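Local coordinates for CdiA-CT toxin, Conserved domain protein (Yersinia pseudotuberculosis serotype O:3, PDB 4ZQU) that acts as a toxin of contact-dependent growth inhibition, probably as an endonuclease, and is bound here by its CdiI immunity protein, at residues 21-26 with 59-64; 66-71 with 76-81. One frame throughout, in Å; residues are numbered along the deposited sequence.

Contacts 1 and 2 lie side by side, their centres 11 Å apart, and share a seam between the 21-26 turn and the 70-73/76-79 hairpin. From that turn F21 reaches the hairpin: its CZ lies 3.6 Å from CG2 of V78 and 3.4 Å from O of A71. The Y24 ring meets that of F68 at about 55° between planes, with Y24 OH packed 3.1 Å from F68 CB while its hydrogen bond goes to T65 O. Helix 53-66 of contact 1 is followed, after a three-residue link, by strand 70-73 of contact 2. Contact 1 is nearer the centre of the chain. Both contacts also reach the CdiI chain, contact 2 much more extensively.

Contact 1. Residues 21-26 with 59-64; sequences FKTYDY and KKNIDV
T23 meets helix 53-66 through both branches of its side chain, resting on V64 with its methyl and facing N61 with its hydroxyl. The methyl contact is the tightly packed part: CG2 of T23 lies 3.6 Å from CG1 of V64, the two side chains sliding past each other in opposite directions. With chi1 at -179° the hydroxyl is anti to the backbone N of T23, and it comes to 2.9 Å between T23 OG1 and N61 ND2. N61 reaches across because its own CG is anti to the backbone N (chi1 -175°), carrying the amide over from about one turn earlier in the helix than V64. The same amide nitrogen makes a weak hydrogen bond to S36 OG.

Within a domain assigned to the PDDEXK clan, T23 is presented by a type II' turn from F21 to Y24, closed by a weak backbone bond. The looser side begins at K22, whose CD stays 4.6 Å from CG1 of the partly exposed V64, and whose NZ turns instead to a salt bridge with E137 of the CdiI chain.

The loop is fixed from several directions: Y24 OH is hydrogen-bonded to T65 O in the last turn of helix 53-66, T23 O accepts from S36 OG, and D25 and Y26 both face V35 in a classic beta bulge, setting the turn between this helix and strand 33-39.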
ATOM      1  N   PHE A  21      -6.046  -2.905  -4.597  1.00 49.18           N
ATOM      2  CA  PHE A  21      -4.715  -2.707  -4.035  1.00 52.57           C
ATOM      3  C   PHE A  21      -3.860  -3.938  -4.311  1.00 56.85           C
ATOM      4  O   PHE A  21      -3.588  -4.731  -3.403  1.00 59.06           O
ATOM      5  CB  PHE A  21      -4.779  -2.436  -2.533  1.00 48.86           C
ATOM      6  CG  PHE A  21      -3.579  -1.709  -2.002  1.00 48.33           C
ATOM      7  CD1 PHE A  21      -3.632  -0.344  -1.776  1.00 47.59           C
ATOM      8  CD2 PHE A  21      -2.395  -2.382  -1.740  1.00 49.31           C
ATOM      9  CE1 PHE A  21      -2.533   0.335  -1.292  1.00 48.12           C
ATOM     10  CE2 PHE A  21      -1.289  -1.707  -1.254  1.00 49.14           C
ATOM     11  CZ  PHE A  21      -1.359  -0.346  -1.030  1.00 48.85           C
ATOM     12  N   LYS A  22      -3.430  -4.077  -5.562  1.00 58.02           N
ATOM     13  CA  LYS A  22      -2.799  -5.303  -6.036  1.00 58.75           C
ATOM     14  C   LYS A  22      -3.710  -6.490  -5.739  1.00 56.90           C
ATOM     15  O   LYS A  22      -4.849  -6.552  -6.210  1.00 55.77           O
ATOM     16  CB  LYS A  22      -1.427  -5.511  -5.390  1.00 58.80           C
ATOM     17  CG  LYS A  22      -0.355  -4.546  -5.866  1.00 59.77           C
ATOM     18  CD  LYS A  22       0.532  -5.212  -6.908  1.00 63.36           C
ATOM     19  CE  LYS A  22       2.002  -4.882  -6.699  1.00 64.99           C
ATOM     20  NZ  LYS A  22       2.575  -4.224  -7.905  1.00 67.98           N
ATOM     21  N   THR A  23      -3.208  -7.414  -4.931  1.00 55.93           N
ATOM     22  CA  THR A  23      -3.955  -8.607  -4.570  1.00 54.48           C
ATOM     23  C   THR A  23      -4.450  -8.532  -3.125  1.00 47.39           C
ATOM     24  O   THR A  23      -5.297  -9.320  -2.711  1.00 46.02           O
ATOM     25  CB  THR A  23      -3.093  -9.860  -4.759  1.00 61.03           C
ATOM     26  OG1 THR A  23      -3.852 -11.026  -4.423  1.00 65.99           O
ATOM     27  CG2 THR A  23      -1.866  -9.782  -3.869  1.00 62.52           C
ATOM     28  N   TYR A  24      -3.926  -7.573  -2.367  1.00 42.12           N
ATOM     29  CA  TYR A  24      -4.263  -7.446  -0.952  1.00 36.88           C
ATOM     30  C   TYR A  24      -5.565  -6.681  -0.745  1.00 34.65           C
ATOM     31  O   TYR A  24      -5.719  -5.555  -1.221  1.00 35.46           O
ATOM     32  CB  TYR A  24      -3.129  -6.758  -0.190  1.00 34.61           C
ATOM     33  CG  TYR A  24      -1.817  -7.509  -0.228  1.00 33.42           C
ATOM     34  CD1 TYR A  24      -1.789  -8.893  -0.355  1.00 33.39           C
ATOM     35  CD2 TYR A  24      -0.608  -6.834  -0.148  1.00 33.78           C
ATOM     36  CE1 TYR A  24      -0.593  -9.584  -0.395  1.00 35.85           C
ATOM     37  CE2 TYR A  24       0.595  -7.516  -0.186  1.00 36.40           C
ATOM     38  CZ  TYR A  24       0.596  -8.891  -0.311  1.00 36.70           C
ATOM     39  OH  TYR A  24       1.790  -9.577  -0.349  1.00 37.44           O
ATOM     40  N   ASP A  25      -6.497  -7.299  -0.028  1.00 31.64           N
ATOM     41  CA  ASP A  25      -7.795  -6.688   0.229  1.00 29.53           C
ATOM     42  C   ASP A  25      -7.868  -6.150   1.652  1.00 28.19           C
ATOM     43  O   ASP A  25      -8.497  -5.125   1.908  1.00 27.66           O
ATOM     44  CB  ASP A  25      -8.912  -7.701  -0.024  1.00 27.80           C
ATOM     45  CG  ASP A  25      -8.892  -8.240  -1.443  1.00 31.99           C
ATOM     46  OD1 ASP A  25      -8.693  -7.443  -2.382  1.00 33.73           O
ATOM     47  OD2 ASP A  25      -9.066  -9.462  -1.623  1.00 33.89           O
ATOM     48  N   TYR A  26      -7.211  -6.845   2.575  1.00 28.62           N
ATOM     49  CA  TYR A  26      -7.182  -6.427   3.971  1.00 28.42           C
ATOM     50  C   TYR A  26      -5.765  -6.348   4.512  1.00 28.57           C
ATOM     51  O   TYR A  26      -4.880  -7.091   4.089  1.00 30.16           O
ATOM     52  CB  TYR A  26      -8.008  -7.379   4.833  1.00 28.55           C
ATOM     53  CG  TYR A  26      -9.480  -7.313   4.542  1.00 28.52           C
ATOM     54  CD1 TYR A  26     -10.290  -6.386   5.181  1.00 28.12           C
ATOM     55  CD2 TYR A  26     -10.062  -8.169   3.618  1.00 30.46           C
ATOM     56  CE1 TYR A  26     -11.638  -6.314   4.911  1.00 27.80           C
ATOM     57  CE2 TYR A  26     -11.411  -8.106   3.342  1.00 32.65           C
ATOM     58  CZ  TYR A  26     -12.194  -7.174   3.991  1.00 31.21           C
ATOM     59  OH  TYR A  26     -13.540  -7.107   3.723  1.00 33.24           O
ATOM     60  N   LYS A  59      -2.723 -20.041  -8.238  1.00 33.62           N
ATOM     61  CA  LYS A  59      -1.281 -19.836  -8.282  1.00 34.13           C
ATOM     62  C   LYS A  59      -0.946 -18.429  -8.759  1.00 37.21           C
ATOM     63  O   LYS A  59       0.015 -17.815  -8.296  1.00 38.72           O
ATOM     64  CB  LYS A  59      -0.618 -20.863  -9.195  1.00 35.67           C
ATOM     65  CG  LYS A  59       0.889 -20.882  -9.090  1.00 38.59           C
ATOM     66  CD  LYS A  59       1.551 -21.086 -10.437  1.00 40.48           C
ATOM     67  CE  LYS A  59       3.043 -20.811 -10.346  1.00 41.72           C
ATOM     68  NZ  LYS A  59       3.632 -20.507 -11.677  1.00 44.70           N
ATOM     69  N   LYS A  60      -1.749 -17.927  -9.690  1.00 38.41           N
ATOM     70  CA  LYS A  60      -1.562 -16.588 -10.222  1.00 42.16           C
ATOM     71  C   LYS A  60      -1.708 -15.568  -9.100  1.00 43.16           C
ATOM     72  O   LYS A  60      -0.968 -14.588  -9.037  1.00 46.38           O
ATOM     73  CB  LYS A  60      -2.564 -16.312 -11.343  1.00 46.51           C
ATOM     74  CG  LYS A  60      -2.595 -14.876 -11.832  1.00 52.02           C
ATOM     75  CD  LYS A  60      -3.186 -14.794 -13.231  1.00 55.93           C
ATOM     76  CE  LYS A  60      -4.488 -14.007 -13.232  1.00 59.17           C
ATOM     77  NZ  LYS A  60      -4.384 -12.734 -14.003  1.00 64.21           N
ATOM     78  N   ASN A  61      -2.659 -15.813  -8.205  1.00 41.17           N
ATOM     79  CA  ASN A  61      -2.857 -14.944  -7.055  1.00 40.95           C
ATOM     80  C   ASN A  61      -1.743 -15.111  -6.031  1.00 40.31           C
ATOM     81  O   ASN A  61      -1.212 -14.127  -5.523  1.00 42.99           O
ATOM     82  CB  ASN A  61      -4.210 -15.217  -6.400  1.00 41.21           C
ATOM     83  CG  ASN A  61      -4.516 -14.249  -5.269  1.00 44.86           C
ATOM     84  OD1 ASN A  61      -3.982 -14.372  -4.167  1.00 45.27           O
ATOM     85  ND2 ASN A  61      -5.384 -13.282  -5.538  1.00 46.87           N
ATOM     86  N   ILE A  62      -1.398 -16.362  -5.734  1.00 38.75           N
ATOM     87  CA  ILE A  62      -0.355 -16.681  -4.762  1.00 37.43           C
ATOM     88  C   ILE A  62       0.968 -15.994  -5.080  1.00 39.71           C
ATOM     89  O   ILE A  62       1.608 -15.422  -4.198  1.00 42.80           O
ATOM     90  CB  ILE A  62      -0.112 -18.201  -4.685  1.00 35.42           C
ATOM     91  CG1 ILE A  62      -1.349 -18.912  -4.141  1.00 32.39           C
ATOM     92  CG2 ILE A  62       1.095 -18.511  -3.812  1.00 35.65           C
ATOM     93  CD1 ILE A  62      -1.198 -20.408  -4.068  1.00 30.44           C
ATOM     94  N   ASP A  63       1.373 -16.048  -6.344  1.00 39.51           N
ATOM     95  CA  ASP A  63       2.636 -15.454  -6.765  1.00 41.06           C
ATOM     96  C   ASP A  63       2.670 -13.955  -6.491  1.00 42.02           C
ATOM     97  O   ASP A  63       3.691 -13.425  -6.061  1.00 43.95           O
ATOM     98  CB  ASP A  63       2.888 -15.723  -8.251  1.00 42.89           C
ATOM     99  CG  ASP A  63       3.116 -17.194  -8.546  1.00 43.08           C
ATOM    100  OD1 ASP A  63       3.668 -17.897  -7.673  1.00 42.34           O
ATOM    101  OD2 ASP A  63       2.745 -17.647  -9.652  1.00 42.68           O
ATOM    102  N   VAL A  64       1.548 -13.281  -6.728  1.00 41.00           N
ATOM    103  CA  VAL A  64       1.458 -11.840  -6.520  1.00 41.40           C
ATOM    104  C   VAL A  64       1.564 -11.486  -5.038  1.00 40.75           C
ATOM    105  O   VAL A  64       2.243 -10.528  -4.666  1.00 42.56           O
ATOM    106  CB  VAL A  64       0.141 -11.272  -7.081  1.00 41.53           C
ATOM    107  CG1 VAL A  64       0.079  -9.769  -6.881  1.00 42.01           C
ATOM    108  CG2 VAL A  64       0.013 -11.610  -8.552  1.00 42.39           C
TER

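Contact 2. Residues 66-71 with 76-81; sequences AKFEKA and VTVNSS
With chi1 at 178°, F68 carries its ring away from its own backbone N and over to V78, where CZ comes 3.4 Å from V78 O. That oxygen lies at the ring edge, near its plane, while CE2 packs against CG1 of V78 at 4.3 Å. S80 differs: chi1 of 55° tucks OG between its backbone N and carbonyl carbon and directs it to E69 O, to which it gives a weak hydrogen bond. The backbone N of S80 supplies the stronger bond to the same oxygen, 2.7 Å from S80 N to E69 O, arriving from above the carbonyl plane. E69 O, just beyond the regular strands, is thus gripped mainly by the backbone N of S80, with the hydroxyl adding a weak second bond.

The strands themselves form an antiparallel beta hairpin, 70-73 with 76-79. A71 and V78 are its hydrogen-bonded pair here, with nearly straight bonds of 2.8 Å from A71 N to V78 O and 2.9 Å from V78 N to A71 O. K70 and N79 form the adjoining non-hydrogen-bonded pair, where CB of K70 touches CB of N79 at 3.8 Å. V78 O receives a second, softer contact from the CA-H of K70.

This hairpin is a case of beta-augmentation: A71, V76 and T77 pair antiparallel with a strand of the CdiI chain, so the sheet continues across the interface. Toward its end the K70 side chain leads away from N79, and its NZ forms a salt bridge with D121 and a hydrogen bond with P133 O, both of the CdiI chain. T77 OG1 stays within the toxin, hydrogen-bonded to S72 OG, while T77 also packs on Y24 of the CdiI chain.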
ATOM      1  N   ALA A  66       3.059 -13.249  -2.796  1.00 36.60           N
ATOM      2  CA  ALA A  66       4.387 -13.637  -2.327  1.00 37.62           C
ATOM      3  C   ALA A  66       5.488 -12.738  -2.882  1.00 39.95           C
ATOM      4  O   ALA A  66       6.428 -12.391  -2.171  1.00 38.96           O
ATOM      5  CB  ALA A  66       4.666 -15.092  -2.689  1.00 36.10           C
ATOM      6  N   LYS A  67       5.369 -12.369  -4.154  1.00 42.01           N
ATOM      7  CA  LYS A  67       6.371 -11.535  -4.812  1.00 44.48           C
ATOM      8  C   LYS A  67       6.110 -10.049  -4.591  1.00 45.91           C
ATOM      9  O   LYS A  67       6.689  -9.202  -5.270  1.00 49.06           O
ATOM     10  CB  LYS A  67       6.419 -11.840  -6.302  1.00 45.42           C
ATOM     11  N   PHE A  68       5.236  -9.736  -3.642  1.00 45.31           N
ATOM     12  CA  PHE A  68       4.907  -8.351  -3.340  1.00 45.52           C
ATOM     13  C   PHE A  68       6.064  -7.642  -2.638  1.00 45.50           C
ATOM     14  O   PHE A  68       6.534  -8.088  -1.589  1.00 45.04           O
ATOM     15  CB  PHE A  68       3.648  -8.281  -2.478  1.00 44.69           C
ATOM     16  CG  PHE A  68       3.257  -6.888  -2.085  1.00 43.59           C
ATOM     17  CD1 PHE A  68       2.398  -6.150  -2.877  1.00 43.09           C
ATOM     18  CD2 PHE A  68       3.744  -6.318  -0.919  1.00 41.75           C
ATOM     19  CE1 PHE A  68       2.035  -4.873  -2.517  1.00 42.15           C
ATOM     20  CE2 PHE A  68       3.386  -5.038  -0.557  1.00 40.69           C
ATOM     21  CZ  PHE A  68       2.529  -4.315  -1.357  1.00 41.40           C
ATOM     22  N   GLU A  69       6.512  -6.534  -3.220  1.00 45.31           N
ATOM     23  CA  GLU A  69       7.562  -5.720  -2.619  1.00 45.16           C
ATOM     24  C   GLU A  69       6.991  -4.424  -2.051  1.00 43.48           C
ATOM     25  O   GLU A  69       7.230  -4.082  -0.891  1.00 43.10           O
ATOM     26  CB  GLU A  69       8.653  -5.402  -3.644  1.00 46.77           C
ATOM     27  CG  GLU A  69       9.696  -4.405  -3.146  1.00 47.85           C
ATOM     28  CD  GLU A  69      10.734  -4.070  -4.199  1.00 48.89           C
ATOM     29  OE1 GLU A  69      10.674  -4.660  -5.297  1.00 49.56           O
ATOM     30  OE2 GLU A  69      11.607  -3.216  -3.930  1.00 49.09           O
ATOM     31  N   LYS A  70       6.234  -3.710  -2.876  1.00 42.34           N
ATOM     32  CA  LYS A  70       5.680  -2.421  -2.488  1.00 40.02           C
ATOM     33  C   LYS A  70       4.563  -2.003  -3.436  1.00 39.75           C
ATOM     34  O   LYS A  70       4.644  -2.236  -4.642  1.00 41.09           O
ATOM     35  CB  LYS A  70       6.784  -1.357  -2.459  1.00 39.90           C
ATOM     36  CG  LYS A  70       6.309   0.037  -2.086  1.00 40.37           C
ATOM     37  CD  LYS A  70       7.472   0.939  -1.689  1.00 41.64           C
ATOM     38  CE  LYS A  70       8.427   1.178  -2.846  1.00 41.95           C
ATOM     39  NZ  LYS A  70       9.468   2.188  -2.500  1.00 40.37           N
ATOM     40  N   ALA A  71       3.511  -1.406  -2.881  1.00 38.71           N
ATOM     41  CA  ALA A  71       2.431  -0.835  -3.681  1.00 37.48           C
ATOM     42  C   ALA A  71       1.973   0.483  -3.076  1.00 37.12           C
ATOM     43  O   ALA A  71       1.753   0.579  -1.870  1.00 37.10           O
ATOM     44  CB  ALA A  71       1.263  -1.803  -3.788  1.00 36.61           C
ATOM     45  N   VAL A  76      -2.409   5.560  -0.477  1.00 27.79           N
ATOM     46  CA  VAL A  76      -1.972   4.607   0.544  1.00 28.39           C
ATOM     47  C   VAL A  76      -0.693   3.880   0.128  1.00 27.98           C
ATOM     48  O   VAL A  76      -0.555   3.458  -1.020  1.00 27.47           O
ATOM     49  CB  VAL A  76      -3.069   3.559   0.841  1.00 31.35           C
ATOM     50  CG1 VAL A  76      -2.622   2.600   1.945  1.00 31.17           C
ATOM     51  CG2 VAL A  76      -4.369   4.244   1.222  1.00 31.43           C
ATOM     52  N   THR A  77       0.235   3.730   1.071  1.00 28.29           N
ATOM     53  CA  THR A  77       1.509   3.065   0.804  1.00 28.80           C
ATOM     54  C   THR A  77       1.713   1.834   1.690  1.00 28.19           C
ATOM     55  O   THR A  77       1.588   1.909   2.913  1.00 27.36           O
ATOM     56  CB  THR A  77       2.700   4.029   1.005  1.00 30.69           C
ATOM     57  OG1 THR A  77       2.587   5.134   0.097  1.00 30.84           O
ATOM     58  CG2 THR A  77       4.021   3.310   0.762  1.00 32.15           C
ATOM     59  N   VAL A  78       2.014   0.702   1.059  1.00 29.97           N
ATOM     60  CA  VAL A  78       2.323  -0.538   1.766  1.00 32.87           C
ATOM     61  C   VAL A  78       3.530  -1.216   1.124  1.00 34.15           C
ATOM     62  O   VAL A  78       3.603  -1.317  -0.099  1.00 35.67           O
ATOM     63  CB  VAL A  78       1.128  -1.527   1.759  1.00 31.63           C
ATOM     64  CG1 VAL A  78       1.475  -2.794   2.535  1.00 31.77           C
ATOM     65  CG2 VAL A  78      -0.125  -0.880   2.332  1.00 29.49           C
ATOM     66  N   ASN A  79       4.484  -1.666   1.934  1.00 35.03           N
ATOM     67  CA  ASN A  79       5.575  -2.479   1.408  1.00 38.78           C
ATOM     68  C   ASN A  79       5.779  -3.749   2.227  1.00 38.05           C
ATOM     69  O   ASN A  79       5.184  -3.912   3.292  1.00 38.24           O
ATOM     70  CB  ASN A  79       6.880  -1.671   1.319  1.00 43.00           C
ATOM     71  CG  ASN A  79       7.344  -1.127   2.661  1.00 44.76           C
ATOM     72  OD1 ASN A  79       7.084  -1.705   3.713  1.00 46.14           O
ATOM     73  ND2 ASN A  79       8.048  -0.003   2.622  1.00 45.29           N
ATOM     74  N   SER A  80       6.627  -4.638   1.722  1.00 36.77           N
ATOM     75  CA  SER A  80       6.780  -5.971   2.292  1.00 37.12           C
ATOM     76  C   SER A  80       7.398  -5.966   3.688  1.00 38.73           C
ATOM     77  O   SER A  80       7.247  -6.928   4.440  1.00 39.26           O
ATOM     78  CB  SER A  80       7.624  -6.838   1.360  1.00 37.95           C
ATOM     79  OG  SER A  80       8.865  -6.213   1.080  1.00 39.09           O
ATOM     80  N   SER A  81       8.094  -4.886   4.031  1.00 40.11           N
ATOM     81  CA  SER A  81       8.714  -4.760   5.345  1.00 39.72           C
ATOM     82  C   SER A  81       7.659  -4.645   6.441  1.00 39.59           C
ATOM     83  O   SER A  81       7.918  -4.960   7.603  1.00 40.30           O
ATOM     84  CB  SER A  81       9.646  -3.547   5.385  1.00 41.07           C
ATOM     85  OG  SER A  81       8.921  -2.342   5.216  1.00 42.23           O
TER